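Local structure of acyl-CoA thioesterase YbgC (Helicobacter pylori, 2PZH) at residues F49-I54 / S107-G112; R71-E76 / V83-I88. The protein hydrolyses the thioester bond of acyl-CoAs, acting on long-chain substrates from lauroyl- to stearoyl-CoA and on benzoyl-CoA, and may take part in phospholipid metabolism. One frame throughout, in Å; residues are numbered along the deposited sequence.

Contact 1. Residues F49-I54 / S107-G112; sequences FVIRSI and SEIKFG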
ATOM      1  N   PHE A  49       5.655  17.324  11.378  1.00 22.62           N
ATOM      2  CA  PHE A  49       5.255  18.025  10.157  1.00 21.80           C
ATOM      3  C   PHE A  49       3.905  17.526   9.726  1.00 21.15           C
ATOM      4  O   PHE A  49       3.617  16.342   9.838  1.00 21.45           O
ATOM      5  CB  PHE A  49       6.248  17.783   9.019  1.00 22.97           C
ATOM      6  CG  PHE A  49       7.508  18.575   9.146  1.00 22.61           C
ATOM      7  CD1 PHE A  49       7.534  19.908   8.776  1.00 22.71           C
ATOM      8  CD2 PHE A  49       8.664  17.991   9.650  1.00 23.22           C
ATOM      9  CE1 PHE A  49       8.696  20.654   8.899  1.00 22.86           C
ATOM     10  CE2 PHE A  49       9.836  18.737   9.779  1.00 23.15           C
ATOM     11  CZ  PHE A  49       9.846  20.063   9.399  1.00 22.95           C
ATOM     12  N   VAL A  50       3.066  18.422   9.239  1.00 19.61           N
ATOM     13  CA  VAL A  50       1.775  17.979   8.739  1.00 20.00           C
ATOM     14  C   VAL A  50       1.516  18.580   7.384  1.00 18.89           C
ATOM     15  O   VAL A  50       1.684  19.783   7.168  1.00 18.83           O
ATOM     16  CB  VAL A  50       0.607  18.274   9.707  1.00 20.69           C
ATOM     17  CG1 VAL A  50       0.792  17.482  10.996  1.00 21.76           C
ATOM     18  CG2 VAL A  50       0.481  19.762   9.983  1.00 20.12           C
ATOM     19  N   ILE A  51       1.127  17.713   6.460  1.00 18.78           N
ATOM     20  CA  ILE A  51       0.838  18.123   5.107  1.00 18.07           C
ATOM     21  C   ILE A  51      -0.445  18.936   5.107  1.00 17.47           C
ATOM     22  O   ILE A  51      -1.446  18.543   5.719  1.00 17.24           O
ATOM     23  CB  ILE A  51       0.808  16.886   4.165  1.00 19.05           C
ATOM     24  CG1 ILE A  51       0.598  17.287   2.706  1.00 19.92           C
ATOM     25  CG2 ILE A  51      -0.201  15.841   4.648  1.00 19.59           C
ATOM     26  CD1 ILE A  51       1.244  16.274   1.744  1.00 21.88           C
ATOM     27  N   ARG A  52      -0.377  20.102   4.472  1.00 16.58           N
ATOM     28  CA  ARG A  52      -1.509  21.010   4.351  1.00 17.25           C
ATOM     29  C   ARG A  52      -2.182  20.848   3.005  1.00 15.91           C
ATOM     30  O   ARG A  52      -3.397  20.822   2.907  1.00 16.08           O
ATOM     31  CB  ARG A  52      -1.053  22.472   4.456  1.00 19.00           C
ATOM     32  CG  ARG A  52      -0.412  22.872   5.764  1.00 21.52           C
ATOM     33  CD  ARG A  52      -1.380  22.678   6.904  1.00 23.62           C
ATOM     34  NE  ARG A  52      -0.931  23.377   8.099  1.00 24.76           N
ATOM     35  CZ  ARG A  52      -1.409  23.150   9.316  1.00 24.96           C
ATOM     36  NH1 ARG A  52      -2.347  22.233   9.503  1.00 24.13           N
ATOM     37  NH2 ARG A  52      -0.930  23.836  10.347  1.00 25.45           N
ATOM     38  N   SER A  53      -1.386  20.773   1.947  1.00 15.40           N
ATOM     39  CA  SER A  53      -1.957  20.755   0.616  1.00 14.91           C
ATOM     40  C   SER A  53      -0.984  20.197  -0.402  1.00 13.87           C
ATOM     41  O   SER A  53       0.230  20.244  -0.225  1.00 13.46           O
ATOM     42  CB  SER A  53      -2.386  22.160   0.192  1.00 15.04           C
ATOM     43  OG  SER A  53      -1.244  23.011   0.034  1.00 17.77           O
ATOM     44  N   ILE A  54      -1.537  19.666  -1.477  1.00 13.42           N
ATOM     45  CA  ILE A  54      -0.711  19.184  -2.565  1.00 15.02           C
ATOM     46  C   ILE A  54      -1.274  19.650  -3.898  1.00 15.01           C
ATOM     47  O   ILE A  54      -2.487  19.687  -4.104  1.00 15.11           O
ATOM     48  CB  ILE A  54      -0.550  17.654  -2.548  1.00 16.00           C
ATOM     49  CG1 ILE A  54       0.311  17.221  -3.736  1.00 17.43           C
ATOM     50  CG2 ILE A  54      -1.902  16.961  -2.613  1.00 18.14           C
ATOM     51  CD1 ILE A  54       0.983  15.885  -3.541  1.00 18.39           C
ATOM     52  N   SER A 107       5.090  17.724  -8.107  1.00 15.48           N
ATOM     53  CA  SER A 107       4.184  18.197  -7.064  1.00 17.16           C
ATOM     54  C   SER A 107       4.714  19.439  -6.376  1.00 17.48           C
ATOM     55  O   SER A 107       5.911  19.720  -6.387  1.00 18.69           O
ATOM     56  CB  SER A 107       3.898  17.113  -6.032  1.00 17.47           C
ATOM     57  OG  SER A 107       5.079  16.663  -5.393  1.00 19.56           O
ATOM     58  N   GLU A 108       3.799  20.192  -5.794  1.00 16.36           N
ATOM     59  CA  GLU A 108       4.148  21.259  -4.900  1.00 16.85           C
ATOM     60  C   GLU A 108       3.370  20.945  -3.658  1.00 15.57           C
ATOM     61  O   GLU A 108       2.154  20.789  -3.719  1.00 15.26           O
ATOM     62  CB  GLU A 108       3.697  22.607  -5.461  1.00 19.39           C
ATOM     63  CG  GLU A 108       4.002  23.762  -4.534  1.00 21.54           C
ATOM     64  CD  GLU A 108       3.603  25.113  -5.120  1.00 23.54           C
ATOM     65  OE1 GLU A 108       3.895  25.364  -6.311  1.00 24.92           O
ATOM     66  OE2 GLU A 108       3.028  25.933  -4.370  1.00 25.19           O
ATOM     67  N   ILE A 109       4.068  20.847  -2.538  1.00 14.38           N
ATOM     68  CA  ILE A 109       3.448  20.412  -1.294  1.00 14.96           C
ATOM     69  C   ILE A 109       3.806  21.366  -0.176  1.00 15.84           C
ATOM     70  O   ILE A 109       4.983  21.713  -0.001  1.00 14.41           O
ATOM     71  CB  ILE A 109       3.913  18.996  -0.928  1.00 15.27           C
ATOM     72  CG1 ILE A 109       3.652  18.058  -2.114  1.00 16.55           C
ATOM     73  CG2 ILE A 109       3.192  18.515   0.343  1.00 16.01           C
ATOM     74  CD1 ILE A 109       4.389  16.734  -2.054  1.00 18.51           C
ATOM     75  N   LYS A 110       2.789  21.779   0.575  1.00 16.52           N
ATOM     76  CA  LYS A 110       2.960  22.680   1.706  1.00 17.52           C
ATOM     77  C   LYS A 110       2.800  21.912   3.019  1.00 17.33           C
ATOM     78  O   LYS A 110       1.879  21.113   3.168  1.00 16.16           O
ATOM     79  CB  LYS A 110       1.928  23.803   1.624  1.00 18.27           C
ATOM     80  CG  LYS A 110       1.995  24.835   2.749  1.00 20.24           C
ATOM     81  CD  LYS A 110       1.035  25.994   2.443  1.00 21.32           C
ATOM     82  CE  LYS A 110       1.139  27.110   3.459  1.00 24.60           C
ATOM     83  NZ  LYS A 110       0.227  26.881   4.607  1.00 26.73           N
ATOM     84  N   PHE A 111       3.728  22.142   3.939  1.00 17.08           N
ATOM     85  CA  PHE A 111       3.728  21.496   5.243  1.00 18.75           C
ATOM     86  C   PHE A 111       3.687  22.570   6.318  1.00 19.08           C
ATOM     87  O   PHE A 111       4.283  23.631   6.154  1.00 20.11           O
ATOM     88  CB  PHE A 111       4.998  20.674   5.442  1.00 20.05           C
ATOM     89  CG  PHE A 111       5.225  19.648   4.383  1.00 20.16           C
ATOM     90  CD1 PHE A 111       4.775  18.353   4.544  1.00 21.96           C
ATOM     91  CD2 PHE A 111       5.900  19.986   3.214  1.00 21.08           C
ATOM     92  CE1 PHE A 111       4.981  17.421   3.546  1.00 21.64           C
ATOM     93  CE2 PHE A 111       6.106  19.070   2.224  1.00 20.76           C
ATOM     94  CZ  PHE A 111       5.651  17.779   2.389  1.00 21.37           C
ATOM     95  N   GLY A 112       2.983  22.290   7.403  1.00 19.11           N
ATOM     96  CA  GLY A 112       3.090  23.095   8.614  1.00 21.14           C
ATOM     97  C   GLY A 112       3.795  22.263   9.668  1.00 21.78           C
ATOM     98  O   GLY A 112       4.030  21.078   9.466  1.00 22.28           O
TER
HETATM   99  O   HOH W   1       0.250  25.982   7.733  1.00 24.68           O
HETATM  100  O   HOH W   2       0.441  22.905  -2.335  1.00 21.47           O

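Contact 2. Residues R71-E76 / V83-I88; sequences RTQIKE and VLFQEI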
ATOM      1  N   ARG A  71      13.647  14.506  -7.471  1.00 14.20           N
ATOM      2  CA  ARG A  71      14.354  15.772  -7.287  1.00 15.09           C
ATOM      3  C   ARG A  71      13.575  16.752  -6.403  1.00 15.48           C
ATOM      4  O   ARG A  71      12.422  17.093  -6.679  1.00 15.09           O
ATOM      5  CB  ARG A  71      14.665  16.365  -8.664  1.00 15.56           C
ATOM      6  CG  ARG A  71      15.339  15.368  -9.568  1.00 16.96           C
ATOM      7  CD  ARG A  71      15.628  15.919 -10.972  1.00 18.01           C
ATOM      8  NE  ARG A  71      16.142  14.850 -11.841  1.00 19.40           N
ATOM      9  CZ  ARG A  71      16.251  14.940 -13.165  1.00 20.05           C
ATOM     10  NH1 ARG A  71      15.879  16.045 -13.803  1.00 19.99           N
ATOM     11  NH2 ARG A  71      16.728  13.914 -13.852  1.00 20.81           N
ATOM     12  N   THR A  72      14.208  17.209  -5.330  1.00 15.37           N
ATOM     13  CA  THR A  72      13.516  18.024  -4.348  1.00 15.28           C
ATOM     14  C   THR A  72      14.147  19.423  -4.190  1.00 16.63           C
ATOM     15  O   THR A  72      15.369  19.545  -4.105  1.00 15.68           O
ATOM     16  CB  THR A  72      13.523  17.325  -2.992  1.00 15.80           C
ATOM     17  OG1 THR A  72      12.939  16.018  -3.124  1.00 16.40           O
ATOM     18  CG2 THR A  72      12.736  18.120  -1.968  1.00 15.57           C
ATOM     19  N   GLN A  73      13.311  20.451  -4.133  1.00 17.85           N
ATOM     20  CA  GLN A  73      13.797  21.804  -3.849  1.00 20.96           C
ATOM     21  C   GLN A  73      12.852  22.580  -2.912  1.00 20.18           C
ATOM     22  O   GLN A  73      11.666  22.310  -2.865  1.00 19.36           O
ATOM     23  CB  GLN A  73      14.072  22.567  -5.145  1.00 22.29           C
ATOM     24  CG  GLN A  73      12.862  23.079  -5.891  1.00 24.77           C
ATOM     25  CD  GLN A  73      13.263  23.875  -7.126  1.00 25.72           C
ATOM     26  OE1 GLN A  73      14.407  23.788  -7.582  1.00 28.28           O
ATOM     27  NE2 GLN A  73      12.333  24.665  -7.659  1.00 27.44           N
ATOM     28  N   ILE A  74      13.395  23.521  -2.149  1.00 20.37           N
ATOM     29  CA  ILE A  74      12.574  24.369  -1.301  1.00 21.34           C
ATOM     30  C   ILE A  74      12.023  25.527  -2.136  1.00 21.86           C
ATOM     31  O   ILE A  74      12.779  26.327  -2.675  1.00 21.36           O
ATOM     32  CB  ILE A  74      13.375  24.942  -0.100  1.00 22.01           C
ATOM     33  CG1 ILE A  74      14.068  23.825   0.698  1.00 23.13           C
ATOM     34  CG2 ILE A  74      12.467  25.779   0.788  1.00 22.70           C
ATOM     35  CD1 ILE A  74      13.140  22.786   1.292  1.00 23.42           C
ATOM     36  N   LYS A  75      10.705  25.599  -2.261  1.00 22.68           N
ATOM     37  CA  LYS A  75      10.061  26.677  -2.975  1.00 24.60           C
ATOM     38  C   LYS A  75      10.128  27.893  -2.072  1.00 25.46           C
ATOM     39  O   LYS A  75      10.573  28.977  -2.483  1.00 25.11           O
ATOM     40  CB  LYS A  75       8.591  26.316  -3.238  1.00 26.52           C
ATOM     41  CG  LYS A  75       7.950  26.969  -4.454  1.00 29.14           C
ATOM     42  CD  LYS A  75       8.396  26.256  -5.737  1.00 30.47           C
ATOM     43  CE  LYS A  75       7.269  26.109  -6.750  1.00 31.39           C
ATOM     44  NZ  LYS A  75       6.796  27.437  -7.230  1.00 31.68           N
ATOM     45  N   GLU A  76       9.706  27.690  -0.826  1.00 25.70           N
ATOM     46  CA  GLU A  76       9.535  28.769   0.127  1.00 27.26           C
ATOM     47  C   GLU A  76       9.688  28.214   1.533  1.00 26.77           C
ATOM     48  O   GLU A  76       9.107  27.173   1.863  1.00 25.92           O
ATOM     49  CB  GLU A  76       8.145  29.388  -0.034  1.00 27.93           C
ATOM     50  CG  GLU A  76       7.772  30.417   1.019  1.00 29.83           C
ATOM     51  CD  GLU A  76       6.383  31.015   0.797  1.00 30.21           C
ATOM     52  OE1 GLU A  76       5.530  30.343   0.176  1.00 31.26           O
ATOM     53  OE2 GLU A  76       6.139  32.158   1.249  1.00 31.79           O
ATOM     54  N   VAL A  83       7.253  25.092   1.780  1.00 17.13           N
ATOM     55  CA  VAL A  83       6.689  24.563   0.559  1.00 17.74           C
ATOM     56  C   VAL A  83       7.805  23.933  -0.255  1.00 17.51           C
ATOM     57  O   VAL A  83       8.832  24.563  -0.527  1.00 17.39           O
ATOM     58  CB  VAL A  83       5.960  25.643  -0.268  1.00 17.97           C
ATOM     59  CG1 VAL A  83       5.407  25.050  -1.555  1.00 18.06           C
ATOM     60  CG2 VAL A  83       4.835  26.291   0.554  1.00 18.47           C
ATOM     61  N   LEU A  84       7.599  22.683  -0.647  1.00 15.52           N
ATOM     62  CA  LEU A  84       8.584  21.949  -1.423  1.00 17.31           C
ATOM     63  C   LEU A  84       8.084  21.695  -2.827  1.00 17.41           C
ATOM     64  O   LEU A  84       6.895  21.426  -3.042  1.00 17.68           O
ATOM     65  CB  LEU A  84       8.886  20.595  -0.783  1.00 17.47           C
ATOM     66  CG  LEU A  84       9.728  20.556   0.488  1.00 18.81           C
ATOM     67  CD1 LEU A  84       8.887  20.905   1.662  1.00 20.17           C
ATOM     68  CD2 LEU A  84      10.332  19.166   0.685  1.00 19.43           C
ATOM     69  N   PHE A  85       8.998  21.754  -3.786  1.00 17.00           N
ATOM     70  CA  PHE A  85       8.696  21.317  -5.125  1.00 17.55           C
ATOM     71  C   PHE A  85       9.408  19.999  -5.375  1.00 16.92           C
ATOM     72  O   PHE A  85      10.608  19.890  -5.145  1.00 16.70           O
ATOM     73  CB  PHE A  85       9.158  22.345  -6.159  1.00 20.00           C
ATOM     74  CG  PHE A  85       8.816  21.964  -7.560  1.00 21.94           C
ATOM     75  CD1 PHE A  85       7.507  21.671  -7.896  1.00 23.03           C
ATOM     76  CD2 PHE A  85       9.791  21.888  -8.539  1.00 23.30           C
ATOM     77  CE1 PHE A  85       7.167  21.301  -9.178  1.00 23.13           C
ATOM     78  CE2 PHE A  85       9.458  21.523  -9.836  1.00 23.43           C
ATOM     79  CZ  PHE A  85       8.143  21.233 -10.151  1.00 23.12           C
ATOM     80  N   GLN A  86       8.670  18.998  -5.838  1.00 16.19           N
ATOM     81  CA  GLN A  86       9.282  17.720  -6.128  1.00 14.61           C
ATOM     82  C   GLN A  86       8.887  17.229  -7.504  1.00 15.34           C
ATOM     83  O   GLN A  86       7.700  17.229  -7.857  1.00 15.93           O
ATOM     84  CB  GLN A  86       8.912  16.677  -5.051  1.00 14.07           C
ATOM     85  CG  GLN A  86       9.497  17.036  -3.672  1.00 13.94           C
ATOM     86  CD  GLN A  86       9.216  15.997  -2.630  1.00 13.61           C
ATOM     87  OE1 GLN A  86       8.123  15.954  -2.071  1.00 13.79           O
ATOM     88  NE2 GLN A  86      10.220  15.168  -2.325  1.00 12.86           N
ATOM     89  N   GLU A  87       9.894  16.812  -8.265  1.00 14.18           N
ATOM     90  CA  GLU A  87       9.682  16.261  -9.597  1.00 15.88           C
ATOM     91  C   GLU A  87      10.262  14.877  -9.667  1.00 14.21           C
ATOM     92  O   GLU A  87      11.322  14.599  -9.095  1.00 14.46           O
ATOM     93  CB  GLU A  87      10.370  17.124 -10.662  1.00 17.02           C
ATOM     94  CG  GLU A  87       9.665  18.431 -10.940  1.00 19.37           C
ATOM     95  CD  GLU A  87      10.301  19.191 -12.107  1.00 20.49           C
ATOM     96  OE1 GLU A  87       9.596  19.999 -12.743  1.00 23.27           O
ATOM     97  OE2 GLU A  87      11.499  18.987 -12.383  1.00 22.08           O
ATOM     98  N   ILE A  88       9.593  14.006 -10.410  1.00 12.70           N
ATOM     99  CA  ILE A  88      10.079  12.653 -10.587  1.00 11.55           C
ATOM    100  C   ILE A  88      10.376  12.437 -12.059  1.00 11.63           C
ATOM    101  O   ILE A  88       9.524  12.683 -12.915  1.00 11.50           O
ATOM    102  CB  ILE A  88       9.031  11.605 -10.087  1.00 11.18           C
ATOM    103  CG1 ILE A  88       8.689  11.875  -8.611  1.00 11.98           C
ATOM    104  CG2 ILE A  88       9.490  10.163 -10.363  1.00 10.13           C
ATOM    105  CD1 ILE A  88       7.672  10.903  -8.010  1.00 13.34           C
TER

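Contact 1. Residues F49-I54 / S107-G112
I109 lies between two isoleucines of the facing strand and meets each with a different branch. Its CG2 presses on CD1 of I51 at 3.3 Å, tighter than usual van der Waals contact, while its CG1 runs alongside I54, 3.7 Å from that residue's CD1. Both partners hold CG1 anti to the backbone N (chi1 -176° for I51, 179° for I54), which carries each CD1 to I109; branched aliphatic residues suit such a strand face. On the same face the ring of F111 brings CD1 to 4.2 Å from CB of I51.

The strands run antiparallel, and between I51 and S53 the register slips by one: R52 and S53 both face K110, a classic beta bulge. K110 O accepts from R52 N, and K110 N, at 3.1 Å, donates to S53 O. G112 and V50 exchange a pair of backbone bonds; lacking a side chain, G112 lets R52 NE lie 4.1 Å from its CA, where a CB would collide. At the polar edge a water accepts from R52 NE (2.9 Å) and, weakly, from K110 NZ, bridging two like charges. A second water joins S53 OG to E108 O.

Helix 22-36 sets L24 on I54 and R31 on I109 and F111, I51 packs on F58 of the second subunit, strand 81-92 flanks 107-112, and at S53 and I54 the sheet continues into a strand of that subunit.

Contact 2. Residues R71-E76 / V83-I88
The amide of Q73 and the ring of F85 stand side by side on one face of the sheet, their planes 57° apart, with Q73 NE2 3.9 Å from F85 CD2. Nearer the backbone, Q73 CG lies against F85 CB, as does K75 CD, so the aliphatic stems of two polar residues pack against the base of the phenylalanine on a partly exposed face. The two strands form a beta hairpin of the hot-dog fold, and the pairs R71 with E87 and Q73 with F85 are each closed by two backbone bonds.

The other flat group, the amide of Q86, belongs to the opposite face, toward helix 22-36. Its NE2 donates to T72 OG1 at 3.0 Å, the hydroxyl lying 17° out of the amide plane. Q86 NE2 also bonds C27 O, while Q86 OE1 accepts from R31 NH1, so this buried amide is held at both ends. Threonine fits beside it: T72 holds OG1 anti to its carbonyl carbon (chi1 -56°), where it meets the amide, and CG2 is left to touch L84 CD2 at 3.7 Å. I74 CD1 adds an aliphatic contact to L84 CG.

R71 and E76 turn their polar ends to E69 and R78, respectively, in salt bridges. Near E76 the hairpin carries a classic beta bulge, K75 and E76 both facing V83: V83 O accepts from K75 N at 2.8 Å and from E76 N at 3.3 Å.

In the fold
Contacts 1 and 2 are antiparallel pairings in one hot-dog sheet, joined where strands 81-92 and 102-114 lie side by side: S107 N probably bonds Q86 O, and L84 N I109 O. Both are partly buried and each contains a classic beta bulge, but contact 1 is the more enclosed, whereas contact 2 has Q73 and K75 exposed. Contact 2 pairs sequence neighbours in a hairpin and touches no other chain; contact 1 unites distant strands and borders the second subunit. Toward helix 22-36, contact 1 offers I54, I109 and F111, contact 2 L84 with the polar T72 and Q86. Away from it, contact 1 uses waters between polar groups, while contact 2 sets F85 beside the stems of Q73 and K75.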